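Local coordinates for hemolysin-related protein (Vibrio cholerae serotype O1, PDB 6MLT) that probably helps anchor Vibrio cholerae biofilms to surfaces, as a secreted, metal-binding matrix protein that carries a carbohydrate-binding beta-prism lectin domain, at residues N335-S343 / S414-Q425; I320-I329 / G369-L377. All blocks are in the same frame, centred on the assembly; numbering follows the deposited sequence.

Contact 1: N335-S343 / S414-Q425; sequences NMIGGSGGS and SKEKHLFKHKQQ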
loop_
_atom_site.group_PDB
_atom_site.type_symbol
_atom_site.label_atom_id
_atom_site.label_comp_id
_atom_site.label_asym_id
_atom_site.label_seq_id
_atom_site.Cartn_x
_atom_site.Cartn_y
_atom_site.Cartn_z
ATOM N N ASN A 335 17.477 24.716 -6.711
ATOM C CA ASN A 335 16.419 25.554 -7.280
ATOM C C ASN A 335 16.196 26.735 -6.343
ATOM O O ASN A 335 15.222 26.764 -5.587
ATOM C CB ASN A 335 15.123 24.745 -7.482
ATOM C CG ASN A 335 15.341 23.487 -8.296
ATOM O OD1 ASN A 335 15.330 23.518 -9.525
ATOM N ND2 ASN A 335 15.541 22.367 -7.609
ATOM N N MET A 336 17.094 27.715 -6.404
ATOM C CA MET A 336 17.085 28.826 -5.464
ATOM C C MET A 336 16.857 30.145 -6.185
ATOM O O MET A 336 17.437 30.402 -7.244
ATOM C CB MET A 336 18.393 28.869 -4.675
ATOM C CG MET A 336 18.581 27.635 -3.812
ATOM S SD MET A 336 19.921 27.827 -2.659
ATOM C CE MET A 336 19.139 28.815 -1.381
ATOM N N ILE A 337 16.019 30.984 -5.586
ATOM C CA ILE A 337 15.691 32.303 -6.111
ATOM C C ILE A 337 16.591 33.314 -5.423
ATOM O O ILE A 337 16.529 33.471 -4.201
ATOM C CB ILE A 337 14.212 32.640 -5.871
ATOM C CG1 ILE A 337 13.322 31.482 -6.337
ATOM C CG2 ILE A 337 13.840 33.939 -6.553
ATOM C CD1 ILE A 337 13.591 31.014 -7.753
ATOM N N GLY A 338 17.410 34.009 -6.201
ATOM C CA GLY A 338 18.285 35.025 -5.675
ATOM C C GLY A 338 19.652 34.947 -6.318
ATOM O O GLY A 338 19.853 34.277 -7.332
ATOM N N GLY A 339 20.599 35.647 -5.711
ATOM C CA GLY A 339 21.955 35.702 -6.207
ATOM C C GLY A 339 22.697 34.395 -5.979
ATOM O O GLY A 339 22.164 33.403 -5.475
ATOM N N SER A 340 23.969 34.408 -6.367
ATOM C CA SER A 340 24.789 33.206 -6.363
ATOM C C SER A 340 25.662 33.064 -5.118
ATOM O O SER A 340 26.310 32.023 -4.959
ATOM C CB SER A 340 25.687 33.186 -7.606
ATOM O OG SER A 340 26.455 34.374 -7.683
ATOM N N GLY A 341 25.694 34.067 -4.239
ATOM C CA GLY A 341 26.597 34.073 -3.106
ATOM C C GLY A 341 25.953 33.537 -1.837
ATOM O O GLY A 341 24.819 33.056 -1.831
ATOM N N GLY A 342 26.705 33.639 -0.739
ATOM C CA GLY A 342 26.260 33.179 0.561
ATOM C C GLY A 342 26.571 31.710 0.806
ATOM O O GLY A 342 26.789 30.921 -0.113
ATOM N N SER A 343 26.586 31.342 2.087
ATOM C CA SER A 343 26.717 29.952 2.494
ATOM C C SER A 343 25.332 29.361 2.735
ATOM O O SER A 343 24.346 30.075 2.928
ATOM C CB SER A 343 27.604 29.819 3.742
ATOM O OG SER A 343 27.158 30.637 4.813
ATOM N N SER A 414 13.546 38.918 -6.123
ATOM C CA SER A 414 14.966 39.213 -6.296
ATOM C C SER A 414 15.151 39.979 -7.594
ATOM O O SER A 414 14.817 39.475 -8.670
ATOM C CB SER A 414 15.812 37.941 -6.312
ATOM O OG SER A 414 17.190 38.261 -6.476
ATOM N N LYS A 415 15.699 41.183 -7.494
ATOM C CA LYS A 415 15.966 42.007 -8.665
ATOM C C LYS A 415 17.231 41.540 -9.379
ATOM O O LYS A 415 18.252 41.254 -8.746
ATOM C CB LYS A 415 16.117 43.468 -8.249
ATOM C CG LYS A 415 16.351 44.425 -9.410
ATOM C CD LYS A 415 16.504 45.855 -8.914
ATOM C CE LYS A 415 16.852 46.815 -10.044
ATOM N NZ LYS A 415 16.836 48.229 -9.583
ATOM N N GLU A 416 17.159 41.484 -10.709
ATOM C CA GLU A 416 18.295 41.105 -11.542
ATOM C C GLU A 416 18.895 42.260 -12.328
ATOM O O GLU A 416 20.106 42.268 -12.555
ATOM C CB GLU A 416 17.885 40.015 -12.541
ATOM C CG GLU A 416 17.399 38.726 -11.905
ATOM C CD GLU A 416 17.049 37.672 -12.938
ATOM O OE1 GLU A 416 17.181 37.959 -14.146
ATOM O OE2 GLU A 416 16.643 36.556 -12.546
ATOM N N LYS A 417 18.084 43.236 -12.735
ATOM C CA LYS A 417 18.529 44.251 -13.682
ATOM C C LYS A 417 19.751 45.003 -13.165
ATOM O O LYS A 417 19.749 45.525 -12.047
ATOM C CB LYS A 417 17.387 45.233 -13.964
ATOM N N HIS A 418 20.800 45.054 -13.989
ATOM C CA HIS A 418 21.984 45.878 -13.726
ATOM C C HIS A 418 22.746 45.427 -12.480
ATOM O O HIS A 418 23.425 46.228 -11.835
ATOM C CB HIS A 418 21.608 47.357 -13.601
ATOM C CG HIS A 418 21.033 47.941 -14.855
ATOM N ND1 HIS A 418 21.078 47.288 -16.067
ATOM C CD2 HIS A 418 20.402 49.116 -15.084
ATOM C CE1 HIS A 418 20.498 48.036 -16.990
ATOM N NE2 HIS A 418 20.079 49.150 -16.419
ATOM N N LEU A 419 22.662 44.144 -12.138
ATOM C CA LEU A 419 23.348 43.602 -10.971
ATOM C C LEU A 419 24.126 42.366 -11.389
ATOM O O LEU A 419 23.600 41.521 -12.117
ATOM C CB LEU A 419 22.360 43.239 -9.861
ATOM C CG LEU A 419 21.563 44.390 -9.247
ATOM C CD1 LEU A 419 20.416 43.849 -8.414
ATOM C CD2 LEU A 419 22.474 45.263 -8.398
ATOM N N PHE A 420 25.376 42.268 -10.943
ATOM C CA PHE A 420 26.104 41.018 -11.085
ATOM C C PHE A 420 25.385 39.919 -10.310
ATOM O O PHE A 420 24.811 40.157 -9.242
ATOM C CB PHE A 420 27.535 41.151 -10.567
ATOM C CG PHE A 420 28.367 42.155 -11.309
ATOM C CD1 PHE A 420 28.592 42.023 -12.665
ATOM C CD2 PHE A 420 28.946 43.223 -10.638
ATOM C CE1 PHE A 420 29.363 42.945 -13.346
ATOM C CE2 PHE A 420 29.723 44.148 -11.315
ATOM C CZ PHE A 420 29.930 44.009 -12.668
ATOM N N LYS A 421 25.441 38.700 -10.846
ATOM C CA LYS A 421 24.742 37.588 -10.210
ATOM C C LYS A 421 25.214 37.381 -8.775
ATOM O O LYS A 421 24.412 37.047 -7.892
ATOM C CB LYS A 421 24.935 36.313 -11.030
ATOM C CG LYS A 421 24.119 35.125 -10.546
ATOM C CD LYS A 421 22.617 35.349 -10.714
ATOM C CE LYS A 421 21.813 34.160 -10.204
ATOM N NZ LYS A 421 20.339 34.401 -10.281
ATOM N N HIS A 422 26.505 37.582 -8.513
ATOM C CA HIS A 422 27.022 37.361 -7.169
ATOM C C HIS A 422 26.663 38.483 -6.205
ATOM O O HIS A 422 26.889 38.331 -4.998
ATOM C CB HIS A 422 28.542 37.163 -7.208
ATOM C CG HIS A 422 29.321 38.407 -7.511
ATOM N ND1 HIS A 422 29.607 38.815 -8.796
ATOM C CD2 HIS A 422 29.900 39.318 -6.691
ATOM C CE1 HIS A 422 30.315 39.930 -8.756
ATOM N NE2 HIS A 422 30.511 40.254 -7.490
ATOM N N LYS A 423 26.089 39.583 -6.692
ATOM C CA LYS A 423 25.592 40.643 -5.828
ATOM C C LYS A 423 24.073 40.710 -5.786
ATOM O O LYS A 423 23.523 41.504 -5.014
ATOM C CB LYS A 423 26.161 42.002 -6.265
ATOM C CG LYS A 423 27.652 42.184 -5.955
ATOM C CD LYS A 423 27.944 42.067 -4.459
ATOM C CE LYS A 423 29.407 42.340 -4.138
ATOM N NZ LYS A 423 29.711 42.125 -2.688
ATOM N N GLN A 424 23.373 39.897 -6.573
ATOM C CA GLN A 424 21.925 39.830 -6.438
ATOM C C GLN A 424 21.570 39.218 -5.086
ATOM O O GLN A 424 22.335 38.436 -4.517
ATOM C CB GLN A 424 21.322 39.020 -7.590
ATOM C CG GLN A 424 21.454 39.709 -8.943
ATOM C CD GLN A 424 21.071 38.824 -10.114
ATOM O OE1 GLN A 424 20.388 37.813 -9.949
ATOM N NE2 GLN A 424 21.516 39.202 -11.309
ATOM N N GLN A 425 20.416 39.607 -4.546
ATOM C CA GLN A 425 19.999 39.106 -3.241
ATOM C C GLN A 425 18.480 39.044 -3.191
ATOM O O GLN A 425 17.792 39.387 -4.157
ATOM C CB GLN A 425 20.547 39.982 -2.104
ATOM C CG GLN A 425 19.959 41.390 -2.047
ATOM C CD GLN A 425 20.144 42.030 -0.682
ATOM O OE1 GLN A 425 19.437 41.698 0.273
ATOM N NE2 GLN A 425 21.114 42.923 -0.574
HETATM O O HOH W 1 24.688 36.720 -4.006
#
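Gly338, the last residue of strand 336-338, and Gly339 just after it lie against the loop 414-425 with backbone alone, and Lys421 reaches over from that loop to meet them. These three residues bury the most surface here. Lys421 NZ donates to Gly338 O at 3.0 Å, approaching with a C=O...N angle of 145° and tilted 34° from the carbonyl plane. The chain gets there by a bend: CG lies anti to the backbone N, and a turn at chi2 (66°) sends the extended remainder back along the glycines. A weak bond from the same NZ to Gln424 OE1 ties the ammonium group to its own loop, while Gln424 NE2 donates to Leu419 O.

The fit at Gly339 is tight: its CA makes a C-H...O contact with Gln424 O at 3.2 Å and lies 3.3 Å from Lys421 O, with no side chain between the backbones. Gly338 CA rests 3.5 Å from Ser414 OG, a hydroxyl held by its bond to Gln425 O.

Beyond the glycines, Ser340 N donates to Lys421 O at 3.1 Å. A water accepts from Gly341 N and donates to His422 O and Gln424 O, bridging the segments where Gly341 N is 4.5 Å from His422 O.

Within the beta-prism lectin region, edge strand 336-338 and the turn after it thus meet the loop between strands 405-413 and 428-435. The contact is predominantly polar and backbone-based: one lysine, one amide and one water supply the bonds, and the bare glycine backbone permits the close approach.

Contact 2: I320-I329 / G369-L377; sequences IRSGAVVDAI and GVLEMSFTL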
loop_
_atom_site.group_PDB
_atom_site.type_symbol
_atom_site.label_atom_id
_atom_site.label_comp_id
_atom_site.label_asym_id
_atom_site.label_seq_id
_atom_site.Cartn_x
_atom_site.Cartn_y
_atom_site.Cartn_z
ATOM N N ILE A 320 18.424 28.131 2.232
ATOM C CA ILE A 320 18.728 29.560 2.230
ATOM C C ILE A 320 20.228 29.743 2.096
ATOM O O ILE A 320 21.001 29.138 2.848
ATOM C CB ILE A 320 18.232 30.254 3.509
ATOM C CG1 ILE A 320 16.723 30.048 3.676
ATOM C CG2 ILE A 320 18.586 31.747 3.470
ATOM C CD1 ILE A 320 16.164 30.639 4.977
ATOM N N ARG A 321 20.645 30.586 1.157
ATOM C CA ARG A 321 22.032 31.018 1.081
ATOM C C ARG A 321 22.116 32.450 1.577
ATOM O O ARG A 321 21.327 33.309 1.163
ATOM C CB ARG A 321 22.602 30.887 -0.337
ATOM C CG ARG A 321 23.268 29.527 -0.595
ATOM C CD ARG A 321 24.083 29.498 -1.894
ATOM N NE ARG A 321 23.254 29.295 -3.083
ATOM C CZ ARG A 321 22.809 30.258 -3.885
ATOM N NH1 ARG A 321 23.099 31.527 -3.647
ATOM N NH2 ARG A 321 22.062 29.949 -4.942
ATOM N N SER A 322 23.052 32.699 2.488
ATOM C CA SER A 322 23.140 34.005 3.117
ATOM C C SER A 322 24.558 34.217 3.618
ATOM O O SER A 322 25.265 33.264 3.942
ATOM C CB SER A 322 22.146 34.126 4.274
ATOM O OG SER A 322 22.466 33.214 5.313
ATOM N N GLY A 323 24.959 35.484 3.655
ATOM C CA GLY A 323 26.201 35.886 4.279
ATOM C C GLY A 323 25.949 37.099 5.145
ATOM O O GLY A 323 25.335 36.987 6.213
ATOM N N ALA A 324 26.396 38.269 4.686
ATOM C CA ALA A 324 26.009 39.511 5.340
ATOM C C ALA A 324 24.512 39.761 5.204
ATOM O O ALA A 324 23.899 40.370 6.090
ATOM C CB ALA A 324 26.796 40.680 4.748
ATOM N N VAL A 325 23.912 39.308 4.108
ATOM C CA VAL A 325 22.502 39.523 3.824
ATOM C C VAL A 325 21.912 38.209 3.319
ATOM O O VAL A 325 22.602 37.191 3.225
ATOM C CB VAL A 325 22.275 40.670 2.816
ATOM C CG1 VAL A 325 22.833 41.980 3.384
ATOM C CG2 VAL A 325 22.901 40.354 1.452
ATOM N N VAL A 326 20.613 38.225 3.032
ATOM C CA VAL A 326 19.909 37.040 2.555
ATOM C C VAL A 326 20.000 37.034 1.033
ATOM O O VAL A 326 19.436 37.901 0.364
ATOM C CB VAL A 326 18.451 37.020 3.032
ATOM C CG1 VAL A 326 17.730 35.806 2.484
ATOM C CG2 VAL A 326 18.388 37.013 4.548
ATOM N N ASP A 327 20.704 36.047 0.484
ATOM C CA ASP A 327 21.061 36.045 -0.929
ATOM C C ASP A 327 20.119 35.231 -1.798
ATOM O O ASP A 327 19.805 35.656 -2.911
ATOM C CB ASP A 327 22.489 35.529 -1.094
ATOM C CG ASP A 327 23.487 36.422 -0.397
ATOM O OD1 ASP A 327 23.494 37.640 -0.699
ATOM O OD2 ASP A 327 24.217 35.926 0.482
ATOM N N ALA A 328 19.654 34.078 -1.326
ATOM C CA ALA A 328 18.783 33.256 -2.150
ATOM C C ALA A 328 17.985 32.312 -1.265
ATOM O O ALA A 328 18.427 31.924 -0.181
ATOM C CB ALA A 328 19.575 32.461 -3.190
ATOM N N ILE A 329 16.801 31.949 -1.751
ATOM C CA ILE A 329 15.893 31.057 -1.042
ATOM C C ILE A 329 15.336 30.063 -2.047
ATOM O O ILE A 329 14.964 30.442 -3.161
ATOM C CB ILE A 329 14.750 31.832 -0.356
ATOM C CG1 ILE A 329 15.311 32.807 0.674
ATOM C CG2 ILE A 329 13.769 30.865 0.305
ATOM C CD1 ILE A 329 14.274 33.783 1.206
ATOM N N GLY A 369 17.105 45.726 0.354
ATOM C CA GLY A 369 16.666 44.346 0.318
ATOM C C GLY A 369 16.509 43.761 1.703
ATOM O O GLY A 369 16.492 44.476 2.705
ATOM N N VAL A 370 16.383 42.438 1.742
ATOM C CA VAL A 370 16.270 41.715 3.003
ATOM C C VAL A 370 17.669 41.460 3.551
ATOM O O VAL A 370 18.490 40.790 2.913
ATOM C CB VAL A 370 15.494 40.401 2.820
ATOM C CG1 VAL A 370 15.465 39.603 4.114
ATOM C CG2 VAL A 370 14.072 40.702 2.351
ATOM N N LEU A 371 17.937 41.992 4.744
ATOM C CA LEU A 371 19.248 41.916 5.380
ATOM C C LEU A 371 19.349 40.727 6.320
ATOM O O LEU A 371 20.407 40.094 6.405
ATOM C CB LEU A 371 19.530 43.211 6.149
ATOM C CG LEU A 371 19.291 44.495 5.359
ATOM C CD1 LEU A 371 19.468 45.713 6.252
ATOM C CD2 LEU A 371 20.221 44.582 4.150
ATOM N N GLU A 372 18.266 40.400 7.018
ATOM C CA GLU A 372 18.301 39.313 7.982
ATOM C C GLU A 372 16.902 38.755 8.179
ATOM O O GLU A 372 15.906 39.482 8.103
ATOM C CB GLU A 372 18.874 39.772 9.334
ATOM C CG GLU A 372 19.095 38.627 10.325
ATOM C CD GLU A 372 19.222 39.092 11.751
ATOM O OE1 GLU A 372 20.300 39.603 12.122
ATOM O OE2 GLU A 372 18.236 38.944 12.503
ATOM N N MET A 373 16.843 37.449 8.430
ATOM C CA MET A 373 15.640 36.803 8.926
ATOM C C MET A 373 16.025 35.970 10.134
ATOM O O MET A 373 17.049 35.280 10.114
ATOM C CB MET A 373 14.979 35.931 7.852
ATOM C CG MET A 373 14.493 36.719 6.647
ATOM S SD MET A 373 13.504 35.706 5.538
ATOM C CE MET A 373 14.699 34.487 5.010
ATOM N N SER A 374 15.229 36.063 11.193
ATOM C CA SER A 374 15.448 35.288 12.409
ATOM C C SER A 374 14.206 34.449 12.670
ATOM O O SER A 374 13.127 34.993 12.938
ATOM C CB SER A 374 15.762 36.206 13.587
ATOM O OG SER A 374 16.052 35.451 14.738
ATOM N N PHE A 375 14.357 33.129 12.577
ATOM C CA PHE A 375 13.263 32.190 12.801
ATOM C C PHE A 375 13.237 31.773 14.267
ATOM O O PHE A 375 14.240 31.280 14.792
ATOM C CB PHE A 375 13.424 30.950 11.922
ATOM C CG PHE A 375 13.443 31.231 10.449
ATOM C CD1 PHE A 375 14.634 31.511 9.795
ATOM C CD2 PHE A 375 12.277 31.185 9.709
ATOM C CE1 PHE A 375 14.650 31.758 8.419
ATOM C CE2 PHE A 375 12.290 31.429 8.339
ATOM C CZ PHE A 375 13.474 31.713 7.698
ATOM N N THR A 376 12.091 31.957 14.920
ATOM C CA THR A 376 11.859 31.407 16.250
ATOM C C THR A 376 11.168 30.058 16.094
ATOM O O THR A 376 10.118 29.964 15.447
ATOM C CB THR A 376 11.012 32.350 17.106
ATOM O OG1 THR A 376 11.703 33.589 17.285
ATOM C CG2 THR A 376 10.735 31.740 18.485
ATOM N N LEU A 377 11.760 29.018 16.673
ATOM C CA LEU A 377 11.217 27.671 16.584
ATOM C C LEU A 377 10.354 27.360 17.803
ATOM O O LEU A 377 10.349 28.085 18.798
ATOM C CB LEU A 377 12.346 26.651 16.455
ATOM C CG LEU A 377 13.339 26.909 15.318
ATOM C CD1 LEU A 377 14.337 25.758 15.218
ATOM C CD2 LEU A 377 12.626 27.122 13.989
#
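Strands 326-329 and 370-377 approach to 6.8 Å between axes at 74°, too steep for pairing within one sheet, and Val325 and Leu371 have the nearest CA atoms, 4.3 Å apart. One weak hydrogen bond joins the backbones at this corner, Val326 N to Val370 O (3.3 Å, N-H...O 162°), and Val325 CA adds a C-H...O contact to Leu371 O at 3.4 Å.

Val326 has the most surface buried. Its two methyls divide the work: CG2, beside the backbone N, packs on Val370 CG1 at 3.9 Å, whereas CG1, anti to that N, is directed to Met373 CE. Met373 bends at chi3 (-63°), bringing CE among three branched side chains. CE meets Ile329 CD1 tip to tip at 3.9 Å and has Ile320 CD1 nearby, and the Met373 side chain crosses that of Val326 at about a right angle. Ile320 CD1 also reaches the Phe375 ring obliquely, 3.9 Å from CE1. At the other end, Val325 CG1 touches Leu371 CD2 at 3.8 Å.

Met410 of strand 405-413 packs on both Ile329 and Met373, so the Met373 side chain lies where three sheets converge, one residue coming from each. Leu371 and Glu372 form a classic beta bulge against the neighbouring strand 352-359; a second is formed by Asp327 and Ala328 opposite Arg321.

In the beta-prism fold, three four-stranded antiparallel sheets form the faces of a triangular prism around a hydrophobic core, and this contact fits one such sheet-to-sheet junction.

The centres of contacts 1 and 2 lie 13 Å apart in the beta-prism lectin region, and their segments alternate along the chain: 320-329, 335-343, 369-377, 414-425. Strands 326-330 and 336-338 are consecutive and antiparallel neighbours in one sheet, coupled by Ile337 N to Ile329 O at 2.7 Å, a probable hydrogen bond. Arg321 NH1 bonds both Gly339 O and Gly341 O, tying the turn of contact 1 to a strand of contact 2. From this shared sheet, contact 2 faces inward to the sheet holding 370-377, while contact 1 joins its edge to the loop linking 405-413 and 428-435 of the third sheet. Together they connect all three sheets of the prism, away from the annotated metal sites.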